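Local coordinates for protein putative O-acetylhomoserine (Thiol)-lyase (Campylobacter jejuni, PDB 4OC9) that probably transfers the aminocarboxypropyl group of O-acetylhomoserine to sulfide or a thiol, as a pyridoxal-phosphate-dependent enzyme of the trans-sulfuration family, at residues D[77-82]-D[260-265]; D[87-92]-D[118-123]; D[93-98]-D[146-151]; D[101-106]-D[136-141]; D[152-155]-D[160-163]. One frame throughout, in Å; residues are numbered along the deposited sequence.

Interaction 1: residues D[77-82]-D[260-265]; sequences FGIPVA and IRVIIT
Ile79 reaches out from strand 77-81 and lays its end against Val262 and Ile263, two successive residues of helix 257-270. The contact is wholly apolar, and no hydrogen bond crosses it. Ile79 CG1 stands opposite the carbonyl carbon (chi1 -71°), and the chain then runs on extended (chi2 175°). This carries CD1 well clear of the strand. CD1 comes to 3.6 Å from CG1 of Ile263 and to 3.8 Å from CB of Val262. The other branch of Ile79 also takes part: its CG2 lies 4.0 Å from CG1 of Val262. The side chains of Ile79 and Val262 run past each other in opposite directions.

Strand 77-81 is an outermost strand of the seven-stranded mixed sheet in the large domain of a fold-type I pyridoxal-phosphate enzyme. Its backbone pairs with strand 217-221, and helix 257-270 packs on the side to which Ile79 points.

Ile263 is turned differently from Val262. Its CB leaves the helix to one side, but the extended arm (chi2 177°) comes back toward the strand. Its CD1 thereby meets CD1 of Ile79 at 3.9 Å, the two side chains crossing at a slant. Val262 also packs on Tyr90 of helix 84-93. Ile79 has further neighbours in Ser259 and Leu267, one on each side of the segment 260-265 along the same helix.

Interaction 2: residues D[87-92]-D[118-123]; sequences ACFYAL and HTLKNF
The ring of Phe89 meets Leu120 at its edge: Leu120 CD2 lies near the ring plane, 4.1 Å from CD1 of Phe89. The same part of the ring approaches the second aromatic residue. Phe89 CE1 is 3.8 Å from CE2 of Phe123, and the two side chains cross at about a right angle. Within its own helix, Phe89 sets CD2 in the plane of the Tyr90 ring, at that ring's edge.

Phe89 CG lies anti to the backbone N (chi1 168°), which swings the ring from the side of helix 84-93 toward Leu120 and Phe123. Leu92 adds an aliphatic contact one turn on. Its CD1 sits 4.0 Å from CD1 of Leu120, so the two methyl branches of Leu120 have separate partners, CD2 at Phe89 and CD1 at Leu92.

All four touching residues are buried, and no hydrogen bond links the segments. The Phe123 ring also stacks with Phe123 of the second subunit, while Phe89 packs on Leu270 both of its own chain and of that subunit. The contact thus joins helix 84-93 to Leu120 and Phe123 of segment 118-123, near the second subunit, with strand 177-181 beneath Leu92 and helix 257-270 beside Phe89.

Interaction 3: residues D[93-98]-D[146-151]; sequences INLASS and TKAIFF
The loop residues Leu95 and Ala96 pass beside the start of strand 146-152, with the CA atoms of Ala96 and Lys147 5.5 Å apart, yet no backbone hydrogen bond joins the segments. The side chain of Lys147 instead folds against the loop with its methylene carbons. Leu95 O lies 3.3 Å from CB of Lys147 and 3.4 Å from CG of Lys147. The lysine chain bends at chi2 (-54°), then runs extended, so its amino end leaves the contact. There Lys147 NZ bonds to the backbone O of Arg234 and weakly to that of Gln144.

Ala96 CB rests on the same aliphatic stem, 3.9 Å from CB of Lys147. Leu95 reaches further along the strand: one methyl, CD1, packs on CB of Ala148 at 3.8 Å. Leu95 also touches Val177 and Ile179 of the neighbouring strand 177-181 and Phe258 of helix 257-270.

The lysine thus serves two environments. Its methylenes pack on the CB of Ala96 and against the backbone O of Leu95, while the amino group, which probably carries the charge, is held by main-chain oxygens outside the contact. Across these segments no hydrogen bond forms; the contact is van der Waals packing, partly of a carbonyl oxygen on lysine methylenes.

Interaction 4: residues D[101-106]-D[136-141]; sequences NVAYSN and DSLEKV
Leu138 of helix 136-141 reaches across to Ala103 in the middle of strand 101-105. Its CB leaves the helix to one side and is still 6.1 Å from CB of Ala103. CG stands anti to the backbone N (chi1 176°), which turns the branched end toward the strand. From CG the two methyls part. CD1 makes the closest contact, 3.7 Å from CB of Ala103. CD2 is directed to Ile149 on the adjacent strand 146-152. One leucine therefore rests on two neighbouring strands of the sheet.

The methyl of Ala103 also has a second partner one turn along: CG2 of Val141 lies 4.3 Å from CB of Ala103. The CA atoms of Ala103 and Val141 are 7.1 Å apart.

The CB of Asn101 also faces the helix, but the side chain makes no bond to it. Its OD1 bonds to OG1 of Thr146 and its ND2 to OD1 of Asp143, both in the chain that follows the helix. The backbone O of Val141 is taken by Arg128. The polar groups beside the apolar contact are thus held by residues around it.

Strand and helix segments run almost antiparallel, at 168°, with axes 9.4 Å apart. Helix 136-141 connects the parallel strands 126-130 and 146-152, and strand 101-105 lies between these two in the sheet. This is a beta-alpha-beta crossover with the helix packed over the strand it passes, as in the large domain of fold-type I pyridoxal-phosphate enzymes.

Interaction 5: residues D[152-155]-D[160-163]; sequences ESLS and AIAD
Leu154 and Ile161 form a single antiparallel beta bridge as the chain doubles back between strand 146-152 and helix 164-174. They are a non-hydrogen-bonded pair, so the backbone bonds lie at the residues next to them. Ser155 N gives a good bond to O of Ala160, 2.9 Å long and with an angle of 162° at the hydrogen. On the other side, Ala162 N reaches O of Ser153 in a weak bond of 3.4 Å.

Ser155 binds Ala160 a second time. Its OG accepts the N-H of Ala160 in a short bond of 2.6 Å. The hydroxyl sits between the backbone N and the carbonyl carbon (chi1 71°), which turns it toward Ala160. Both the N-H and the C=O of Ala160 are therefore engaged by the same serine.

Two waters add to the bridge by donating to carbonyl oxygens. One joins O of Glu152 to O of Ala160, at 2.7 Å from the Ala160 O. The other joins O of Ser153 to O of Ala162. Thus Ala160 O receives a backbone N-H and a water, and Ser153 O a water and the weaker N-H.

The side chains of Glu152 and Ser153 find their partners away from the bridge. Glu152 OE2 accepts from the backbone N of Tyr109, and Ser153 OG bonds to OD1 of Asn182. Beside the bridge, Leu154 crosses Ile161 at a slant, with its CD1 3.7 Å from CG1 of Ile161.

All five contacts belong to the large domain and gather around its seven-stranded sheet. Interactions 2 to 5 are nested in the long chain loop closed by interaction 1. Interactions 2 and 3 interlock along the chain and lie close, with centres about 9 Å apart; both also touch the second subunit. Interaction 4 is nested inside interaction 3, and strands 101-105 and 146-152 are neighbours in the sheet. Interaction 5 follows where strand 146-152 ends. Its centre is about 25 Å from that of interaction 1. Helices 84-93 and 257-270 thus pack near the second subunit, while helix 136-141 packs near strand 101-105, and the sheet ties them together.

Interaction 1: residues D[77-82]-D[260-265]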
# COMPACT_ATOMS: atom_id res chain seq x y z
N PHE D 77 23.46 -13.90 -5.21
CA PHE D 77 22.06 -13.76 -5.54
C PHE D 77 21.20 -13.90 -4.26
O PHE D 77 21.54 -14.62 -3.32
CB PHE D 77 21.69 -14.84 -6.59
CG PHE D 77 20.41 -14.56 -7.34
CD1 PHE D 77 20.44 -13.81 -8.49
CD2 PHE D 77 19.19 -15.06 -6.91
CE1 PHE D 77 19.26 -13.50 -9.18
CE2 PHE D 77 18.03 -14.76 -7.58
CZ PHE D 77 18.06 -13.99 -8.73
N GLY D 78 20.09 -13.17 -4.22
CA GLY D 78 19.22 -13.20 -3.07
C GLY D 78 17.78 -13.36 -3.46
O GLY D 78 17.35 -12.87 -4.50
N ILE D 79 17.05 -14.06 -2.62
CA ILE D 79 15.64 -14.34 -2.85
C ILE D 79 14.74 -14.05 -1.68
O ILE D 79 14.83 -14.71 -0.66
CB ILE D 79 15.43 -15.83 -3.21
CG1 ILE D 79 16.00 -16.08 -4.61
CG2 ILE D 79 13.95 -16.18 -3.25
CD1 ILE D 79 15.97 -17.51 -5.04
N PRO D 80 13.89 -13.04 -1.83
CA PRO D 80 12.97 -12.70 -0.76
C PRO D 80 11.79 -13.62 -0.75
O PRO D 80 11.29 -14.02 -1.80
CB PRO D 80 12.55 -11.27 -1.11
CG PRO D 80 13.63 -10.77 -2.00
CD PRO D 80 13.94 -11.96 -2.84
N VAL D 81 11.34 -13.91 0.46
CA VAL D 81 10.23 -14.77 0.70
C VAL D 81 9.30 -14.14 1.74
O VAL D 81 9.62 -13.11 2.31
CB VAL D 81 10.69 -16.18 1.09
CG1 VAL D 81 11.38 -16.80 -0.09
CG2 VAL D 81 11.60 -16.15 2.27
N ALA D 82 8.14 -14.76 1.98
CA ALA D 82 7.13 -14.19 2.90
C ALA D 82 7.53 -13.89 4.33
O ALA D 82 6.91 -13.07 4.97
CB ALA D 82 5.89 -15.06 2.90
N ILE D 260 18.06 -20.92 -7.92
CA ILE D 260 17.16 -21.39 -8.97
C ILE D 260 16.21 -22.42 -8.44
O ILE D 260 15.02 -22.37 -8.72
CB ILE D 260 17.93 -21.98 -10.17
CG1 ILE D 260 18.68 -20.88 -10.94
CG2 ILE D 260 16.99 -22.67 -11.14
CD1 ILE D 260 17.83 -19.74 -11.51
N ARG D 261 16.71 -23.35 -7.63
CA ARG D 261 15.82 -24.37 -7.12
C ARG D 261 14.79 -23.73 -6.19
O ARG D 261 13.64 -24.09 -6.21
CB ARG D 261 16.58 -25.58 -6.51
CG ARG D 261 15.61 -26.75 -6.35
CD ARG D 261 16.20 -28.16 -6.17
NE ARG D 261 16.49 -28.57 -4.83
CZ ARG D 261 15.79 -29.45 -4.11
NH1 ARG D 261 14.77 -30.17 -4.58
NH2 ARG D 261 16.21 -29.68 -2.89
N VAL D 262 15.22 -22.77 -5.38
CA VAL D 262 14.29 -22.10 -4.47
C VAL D 262 13.10 -21.53 -5.27
O VAL D 262 11.95 -21.58 -4.84
CB VAL D 262 14.95 -20.95 -3.69
CG1 VAL D 262 13.91 -20.19 -2.88
CG2 VAL D 262 16.07 -21.44 -2.80
N ILE D 263 13.40 -20.98 -6.44
CA ILE D 263 12.38 -20.40 -7.26
C ILE D 263 11.49 -21.39 -8.00
O ILE D 263 10.25 -21.40 -7.81
CB ILE D 263 12.96 -19.46 -8.31
CG1 ILE D 263 13.65 -18.27 -7.64
CG2 ILE D 263 11.85 -18.95 -9.21
CD1 ILE D 263 14.33 -17.31 -8.60
N ILE D 264 12.11 -22.20 -8.84
CA ILE D 264 11.35 -23.16 -9.66
C ILE D 264 10.69 -24.30 -8.88
O ILE D 264 9.79 -24.97 -9.41
CB ILE D 264 12.20 -23.74 -10.80
CG1 ILE D 264 13.28 -24.70 -10.29
CG2 ILE D 264 12.74 -22.60 -11.64
CD1 ILE D 264 14.07 -25.36 -11.40
N THR D 265 11.12 -24.52 -7.65
CA THR D 265 10.53 -25.58 -6.87
C THR D 265 9.82 -25.12 -5.58
O THR D 265 8.60 -25.23 -5.50
CB THR D 265 11.56 -26.66 -6.51
OG1 THR D 265 12.18 -27.16 -7.70
CG2 THR D 265 10.90 -27.80 -5.76

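Interaction 2: residues D[87-92]-D[118-123]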
# COMPACT_ATOMS: atom_id res chain seq x y z
N ALA D 87 12.11 -18.36 5.06
CA ALA D 87 13.49 -18.35 4.56
C ALA D 87 14.29 -19.50 5.21
O ALA D 87 15.07 -20.18 4.52
CB ALA D 87 14.16 -17.02 4.85
N CYS D 88 14.16 -19.69 6.52
CA CYS D 88 14.88 -20.77 7.23
C CYS D 88 14.40 -22.13 6.69
O CYS D 88 15.20 -22.98 6.32
CB CYS D 88 14.71 -20.67 8.74
SG CYS D 88 15.46 -19.21 9.51
N PHE D 89 13.08 -22.29 6.57
CA PHE D 89 12.45 -23.51 6.05
C PHE D 89 12.95 -23.83 4.63
O PHE D 89 13.45 -24.92 4.37
CB PHE D 89 10.94 -23.39 6.19
CG PHE D 89 10.19 -24.42 5.44
CD1 PHE D 89 10.38 -25.75 5.69
CD2 PHE D 89 9.16 -24.03 4.58
CE1 PHE D 89 9.64 -26.71 5.01
CE2 PHE D 89 8.40 -24.96 3.91
CZ PHE D 89 8.64 -26.32 4.13
N TYR D 90 12.81 -22.87 3.72
CA TYR D 90 13.27 -23.01 2.34
C TYR D 90 14.75 -23.33 2.22
O TYR D 90 15.13 -24.12 1.37
CB TYR D 90 12.91 -21.73 1.56
CG TYR D 90 11.50 -21.71 1.01
CD1 TYR D 90 10.45 -22.31 1.71
CD2 TYR D 90 11.18 -20.94 -0.10
CE1 TYR D 90 9.16 -22.28 1.22
CE2 TYR D 90 9.89 -20.88 -0.58
CZ TYR D 90 8.88 -21.55 0.09
OH TYR D 90 7.59 -21.49 -0.37
N ALA D 91 15.58 -22.74 3.07
CA ALA D 91 17.03 -23.00 3.02
C ALA D 91 17.36 -24.46 3.40
O ALA D 91 18.15 -25.12 2.74
CB ALA D 91 17.78 -22.04 3.89
N LEU D 92 16.70 -24.95 4.44
CA LEU D 92 16.89 -26.31 4.89
C LEU D 92 16.36 -27.37 3.89
O LEU D 92 17.09 -28.29 3.48
CB LEU D 92 16.26 -26.49 6.27
CG LEU D 92 16.94 -25.64 7.36
CD1 LEU D 92 16.14 -25.60 8.66
CD2 LEU D 92 18.36 -26.13 7.63
N HIS D 118 11.18 -30.05 15.74
CA HIS D 118 9.88 -30.72 15.76
C HIS D 118 9.15 -30.77 14.43
O HIS D 118 8.86 -31.85 13.92
CB HIS D 118 8.93 -30.13 16.81
CG HIS D 118 9.45 -30.23 18.21
ND1 HIS D 118 9.48 -31.42 18.92
CD2 HIS D 118 9.90 -29.28 19.07
CE1 HIS D 118 9.97 -31.20 20.13
NE2 HIS D 118 10.22 -29.91 20.24
N THR D 119 8.85 -29.61 13.87
CA THR D 119 8.12 -29.54 12.60
C THR D 119 8.73 -30.28 11.42
O THR D 119 8.00 -30.97 10.69
CB THR D 119 7.85 -28.12 12.24
OG1 THR D 119 7.18 -27.50 13.34
CG2 THR D 119 6.98 -28.05 10.99
N LEU D 120 10.04 -30.20 11.23
CA LEU D 120 10.67 -30.93 10.12
C LEU D 120 10.57 -32.48 10.23
O LEU D 120 10.75 -33.16 9.20
CB LEU D 120 12.11 -30.50 9.85
CG LEU D 120 12.31 -29.07 9.32
CD1 LEU D 120 13.78 -28.78 9.21
CD2 LEU D 120 11.64 -28.88 7.98
N LYS D 121 10.29 -33.03 11.42
CA LYS D 121 10.14 -34.49 11.56
C LYS D 121 9.01 -34.97 10.65
O LYS D 121 9.13 -36.01 10.01
CB LYS D 121 9.78 -34.92 12.97
CG LYS D 121 10.85 -34.80 14.01
CD LYS D 121 10.31 -35.25 15.35
CE LYS D 121 11.48 -35.13 16.34
NZ LYS D 121 11.36 -35.58 17.76
N ASN D 122 7.93 -34.18 10.61
CA ASN D 122 6.77 -34.49 9.77
C ASN D 122 7.16 -34.73 8.33
O ASN D 122 6.45 -35.41 7.59
CB ASN D 122 5.77 -33.36 9.83
CG ASN D 122 5.11 -33.26 11.19
OD1 ASN D 122 4.53 -34.22 11.65
ND2 ASN D 122 5.14 -32.08 11.80
N PHE D 123 8.30 -34.20 7.92
CA PHE D 123 8.74 -34.40 6.55
C PHE D 123 9.92 -35.40 6.46
O PHE D 123 10.60 -35.47 5.43
CB PHE D 123 9.10 -33.07 5.87
CG PHE D 123 8.06 -31.98 6.03
CD1 PHE D 123 6.71 -32.25 5.87
CD2 PHE D 123 8.45 -30.66 6.13
CE1 PHE D 123 5.76 -31.25 5.98
CE2 PHE D 123 7.51 -29.63 6.24
CZ PHE D 123 6.16 -29.92 6.15

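Interaction 3: residues D[93-98]-D[146-151]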
# COMPACT_ATOMS: atom_id res chain seq x y z
N ILE D 93 15.11 -27.22 3.47
CA ILE D 93 14.52 -28.19 2.52
C ILE D 93 15.18 -28.13 1.16
O ILE D 93 15.06 -29.09 0.41
CB ILE D 93 13.00 -28.07 2.35
CG1 ILE D 93 12.64 -26.70 1.76
CG2 ILE D 93 12.31 -28.34 3.69
CD1 ILE D 93 11.15 -26.45 1.59
N ASN D 94 15.88 -27.05 0.83
CA ASN D 94 16.50 -26.99 -0.47
C ASN D 94 17.75 -27.86 -0.44
O ASN D 94 18.36 -28.13 -1.48
CB ASN D 94 16.93 -25.57 -0.83
CG ASN D 94 17.18 -25.39 -2.31
OD1 ASN D 94 16.52 -26.03 -3.14
ND2 ASN D 94 18.03 -24.46 -2.66
N LEU D 95 18.15 -28.24 0.77
CA LEU D 95 19.34 -29.05 1.02
C LEU D 95 19.06 -30.46 1.55
O LEU D 95 19.75 -31.40 1.18
CB LEU D 95 20.23 -28.34 2.03
CG LEU D 95 20.78 -26.98 1.60
CD1 LEU D 95 21.48 -26.29 2.75
CD2 LEU D 95 21.70 -27.13 0.40
N ALA D 96 18.04 -30.59 2.40
CA ALA D 96 17.68 -31.88 2.97
C ALA D 96 16.27 -32.32 2.61
O ALA D 96 15.35 -31.50 2.48
CB ALA D 96 17.80 -31.82 4.48
N SER D 97 16.12 -33.63 2.45
CA SER D 97 14.84 -34.24 2.12
C SER D 97 14.64 -35.42 3.07
O SER D 97 15.52 -35.72 3.89
CB SER D 97 14.78 -34.66 0.65
OG SER D 97 15.83 -35.55 0.34
N SER D 98 13.50 -36.07 2.98
CA SER D 98 13.20 -37.19 3.86
C SER D 98 14.38 -38.20 3.97
O SER D 98 14.96 -38.65 2.97
CB SER D 98 11.92 -37.89 3.40
OG SER D 98 11.54 -38.85 4.35
N THR D 146 24.01 -35.77 6.65
CA THR D 146 23.92 -34.42 7.18
C THR D 146 24.02 -33.48 5.99
O THR D 146 25.07 -33.40 5.32
CB THR D 146 25.04 -34.13 8.18
OG1 THR D 146 24.96 -35.05 9.28
CG2 THR D 146 24.90 -32.68 8.71
N LYS D 147 22.95 -32.74 5.74
CA LYS D 147 22.94 -31.81 4.59
C LYS D 147 23.14 -30.31 4.87
O LYS D 147 23.33 -29.52 3.95
CB LYS D 147 21.61 -31.96 3.88
CG LYS D 147 21.28 -33.39 3.54
CD LYS D 147 22.38 -34.07 2.74
CE LYS D 147 21.91 -35.43 2.28
NZ LYS D 147 23.04 -36.13 1.63
N ALA D 148 23.05 -29.91 6.14
CA ALA D 148 23.23 -28.51 6.49
C ALA D 148 23.65 -28.31 7.94
O ALA D 148 23.34 -29.13 8.82
CB ALA D 148 21.96 -27.73 6.21
N ILE D 149 24.39 -27.22 8.15
CA ILE D 149 24.89 -26.80 9.46
C ILE D 149 24.30 -25.40 9.66
O ILE D 149 24.67 -24.46 8.94
CB ILE D 149 26.41 -26.80 9.51
CG1 ILE D 149 26.92 -28.24 9.35
CG2 ILE D 149 26.85 -26.22 10.83
CD1 ILE D 149 28.43 -28.40 9.26
N PHE D 150 23.34 -25.30 10.59
CA PHE D 150 22.63 -24.07 10.85
C PHE D 150 22.94 -23.41 12.15
O PHE D 150 22.96 -24.06 13.19
CB PHE D 150 21.13 -24.36 10.83
CG PHE D 150 20.28 -23.12 10.90
CD1 PHE D 150 19.93 -22.57 12.12
CD2 PHE D 150 19.81 -22.52 9.74
CE1 PHE D 150 19.16 -21.43 12.18
CE2 PHE D 150 19.04 -21.37 9.81
CZ PHE D 150 18.72 -20.83 11.03
N PHE D 151 23.16 -22.10 12.09
CA PHE D 151 23.47 -21.32 13.28
C PHE D 151 23.22 -19.84 13.05
O PHE D 151 23.00 -19.40 11.91
CB PHE D 151 24.94 -21.47 13.65
CG PHE D 151 25.87 -20.87 12.65
CD1 PHE D 151 26.24 -21.56 11.52
CD2 PHE D 151 26.43 -19.63 12.87
CE1 PHE D 151 27.13 -21.02 10.62
CE2 PHE D 151 27.32 -19.08 11.96
CZ PHE D 151 27.67 -19.77 10.83

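Interaction 4: residues D[101-106]-D[136-141]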
# COMPACT_ATOMS: atom_id res chain seq x y z
N ASN D 101 19.48 -35.54 7.60
CA ASN D 101 19.51 -34.85 8.86
C ASN D 101 20.23 -33.52 8.68
O ASN D 101 20.94 -33.29 7.69
CB ASN D 101 20.17 -35.71 9.95
CG ASN D 101 21.63 -35.95 9.72
OD1 ASN D 101 22.46 -35.10 10.02
ND2 ASN D 101 21.97 -37.17 9.37
N VAL D 102 19.99 -32.62 9.64
CA VAL D 102 20.62 -31.31 9.61
C VAL D 102 21.13 -31.06 11.00
O VAL D 102 20.50 -31.44 11.98
CB VAL D 102 19.65 -30.16 9.21
CG1 VAL D 102 19.12 -30.37 7.79
CG2 VAL D 102 18.48 -30.04 10.18
N ALA D 103 22.27 -30.37 11.06
CA ALA D 103 22.90 -30.01 12.33
C ALA D 103 22.52 -28.56 12.65
O ALA D 103 22.66 -27.67 11.79
CB ALA D 103 24.40 -30.13 12.23
N TYR D 104 22.09 -28.32 13.89
CA TYR D 104 21.70 -26.98 14.26
C TYR D 104 22.19 -26.54 15.64
O TYR D 104 22.28 -27.33 16.57
CB TYR D 104 20.17 -26.87 14.22
CG TYR D 104 19.45 -27.62 15.34
CD1 TYR D 104 19.27 -29.00 15.30
CD2 TYR D 104 18.88 -26.93 16.40
CE1 TYR D 104 18.60 -29.67 16.32
CE2 TYR D 104 18.19 -27.59 17.40
CZ TYR D 104 18.07 -28.96 17.36
OH TYR D 104 17.39 -29.59 18.36
N SER D 105 22.50 -25.28 15.75
CA SER D 105 22.96 -24.68 16.99
C SER D 105 21.91 -24.73 18.10
O SER D 105 20.70 -24.55 17.86
CB SER D 105 23.40 -23.21 16.74
OG SER D 105 23.72 -22.56 17.94
N ASN D 106 22.38 -24.96 19.31
CA ASN D 106 21.52 -25.05 20.48
C ASN D 106 21.15 -23.65 20.96
O ASN D 106 20.39 -23.49 21.91
CB ASN D 106 22.20 -25.82 21.61
CG ASN D 106 23.45 -25.13 22.15
OD1 ASN D 106 24.09 -24.29 21.50
ND2 ASN D 106 23.83 -25.51 23.34
N ASP D 136 33.49 -29.54 18.98
CA ASP D 136 33.74 -30.97 18.79
C ASP D 136 32.35 -31.63 18.73
O ASP D 136 32.18 -32.65 18.05
CB ASP D 136 34.55 -31.60 19.94
CG ASP D 136 35.99 -31.09 20.01
OD1 ASP D 136 36.50 -30.55 18.99
OD2 ASP D 136 36.62 -31.28 21.07
N SER D 137 31.36 -31.05 19.44
CA SER D 137 30.00 -31.58 19.46
C SER D 137 29.38 -31.57 18.05
O SER D 137 28.43 -32.32 17.78
CB SER D 137 29.09 -30.82 20.42
OG SER D 137 28.91 -29.47 20.01
N LEU D 138 29.88 -30.71 17.17
CA LEU D 138 29.39 -30.65 15.80
C LEU D 138 29.92 -31.84 15.00
O LEU D 138 29.15 -32.51 14.30
CB LEU D 138 29.73 -29.31 15.14
CG LEU D 138 29.35 -29.14 13.67
CD1 LEU D 138 27.90 -29.49 13.37
CD2 LEU D 138 29.67 -27.72 13.24
N GLU D 139 31.23 -32.09 15.07
CA GLU D 139 31.86 -33.24 14.36
C GLU D 139 31.13 -34.52 14.68
O GLU D 139 30.87 -35.35 13.83
CB GLU D 139 33.28 -33.44 14.85
CG GLU D 139 34.27 -32.36 14.52
CD GLU D 139 34.91 -32.41 13.13
OE1 GLU D 139 34.39 -33.14 12.29
OE2 GLU D 139 35.95 -31.71 12.89
N LYS D 140 30.84 -34.67 15.96
CA LYS D 140 30.14 -35.81 16.51
C LYS D 140 28.80 -36.17 15.87
O LYS D 140 28.53 -37.34 15.63
CB LYS D 140 29.92 -35.55 17.99
CG LYS D 140 29.19 -36.65 18.75
CD LYS D 140 29.06 -36.31 20.23
CE LYS D 140 28.37 -37.43 21.00
NZ LYS D 140 28.27 -37.12 22.45
N VAL D 141 27.96 -35.17 15.59
CA VAL D 141 26.65 -35.45 15.00
C VAL D 141 26.64 -35.53 13.47
O VAL D 141 25.61 -35.87 12.88
CB VAL D 141 25.58 -34.45 15.48
CG1 VAL D 141 25.36 -34.61 16.98
CG2 VAL D 141 25.92 -33.01 15.08

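Interaction 5: residues D[152-155]-D[160-163]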
# COMPACT_ATOMS: atom_id res chain seq x y z
N GLU D 152 23.24 -19.08 14.13
CA GLU D 152 23.04 -17.64 14.08
C GLU D 152 24.38 -16.95 14.36
O GLU D 152 25.20 -17.46 15.14
CB GLU D 152 21.96 -17.19 15.05
CG GLU D 152 20.57 -17.66 14.66
CD GLU D 152 19.46 -17.28 15.64
OE1 GLU D 152 19.74 -16.55 16.61
OE2 GLU D 152 18.32 -17.78 15.46
N SER D 153 24.61 -15.84 13.69
CA SER D 153 25.84 -15.09 13.87
C SER D 153 25.88 -14.45 15.26
O SER D 153 26.90 -14.44 15.93
CB SER D 153 25.99 -14.02 12.77
OG SER D 153 24.94 -13.05 12.78
N LEU D 154 24.74 -13.93 15.68
CA LEU D 154 24.55 -13.25 16.96
C LEU D 154 23.20 -13.80 17.37
O LEU D 154 22.18 -13.43 16.80
CB LEU D 154 24.57 -11.76 16.71
CG LEU D 154 24.39 -10.85 17.87
CD1 LEU D 154 25.41 -11.19 18.93
CD2 LEU D 154 24.54 -9.41 17.38
N SER D 155 23.20 -14.69 18.33
CA SER D 155 21.95 -15.38 18.73
C SER D 155 20.90 -14.62 19.49
O SER D 155 21.20 -13.69 20.20
CB SER D 155 22.23 -16.65 19.54
OG SER D 155 22.72 -16.35 20.83
N ALA D 160 24.63 -14.80 21.73
CA ALA D 160 25.80 -15.64 21.65
C ALA D 160 26.41 -15.53 20.27
O ALA D 160 25.73 -15.68 19.25
CB ALA D 160 25.42 -17.08 21.92
N ILE D 161 27.71 -15.28 20.24
CA ILE D 161 28.43 -15.14 18.99
C ILE D 161 29.13 -16.42 18.59
O ILE D 161 29.92 -17.00 19.34
CB ILE D 161 29.47 -14.03 19.08
CG1 ILE D 161 28.77 -12.72 19.42
CG2 ILE D 161 30.20 -13.91 17.75
CD1 ILE D 161 29.69 -11.51 19.55
N ALA D 162 28.87 -16.83 17.36
CA ALA D 162 29.45 -18.04 16.80
C ALA D 162 30.84 -17.78 16.23
O ALA D 162 31.07 -16.75 15.58
CB ALA D 162 28.54 -18.58 15.70
N ASP D 163 31.76 -18.72 16.45
CA ASP D 163 33.10 -18.60 15.93
C ASP D 163 32.96 -19.17 14.52
O ASP D 163 33.22 -20.35 14.25
CB ASP D 163 34.12 -19.35 16.79
CG ASP D 163 35.55 -19.04 16.39
OD1 ASP D 163 35.79 -18.54 15.26
OD2 ASP D 163 36.46 -19.31 17.22
O HOH W 1 25.41 -17.87 17.79
O HOH W 2 28.94 -15.42 14.28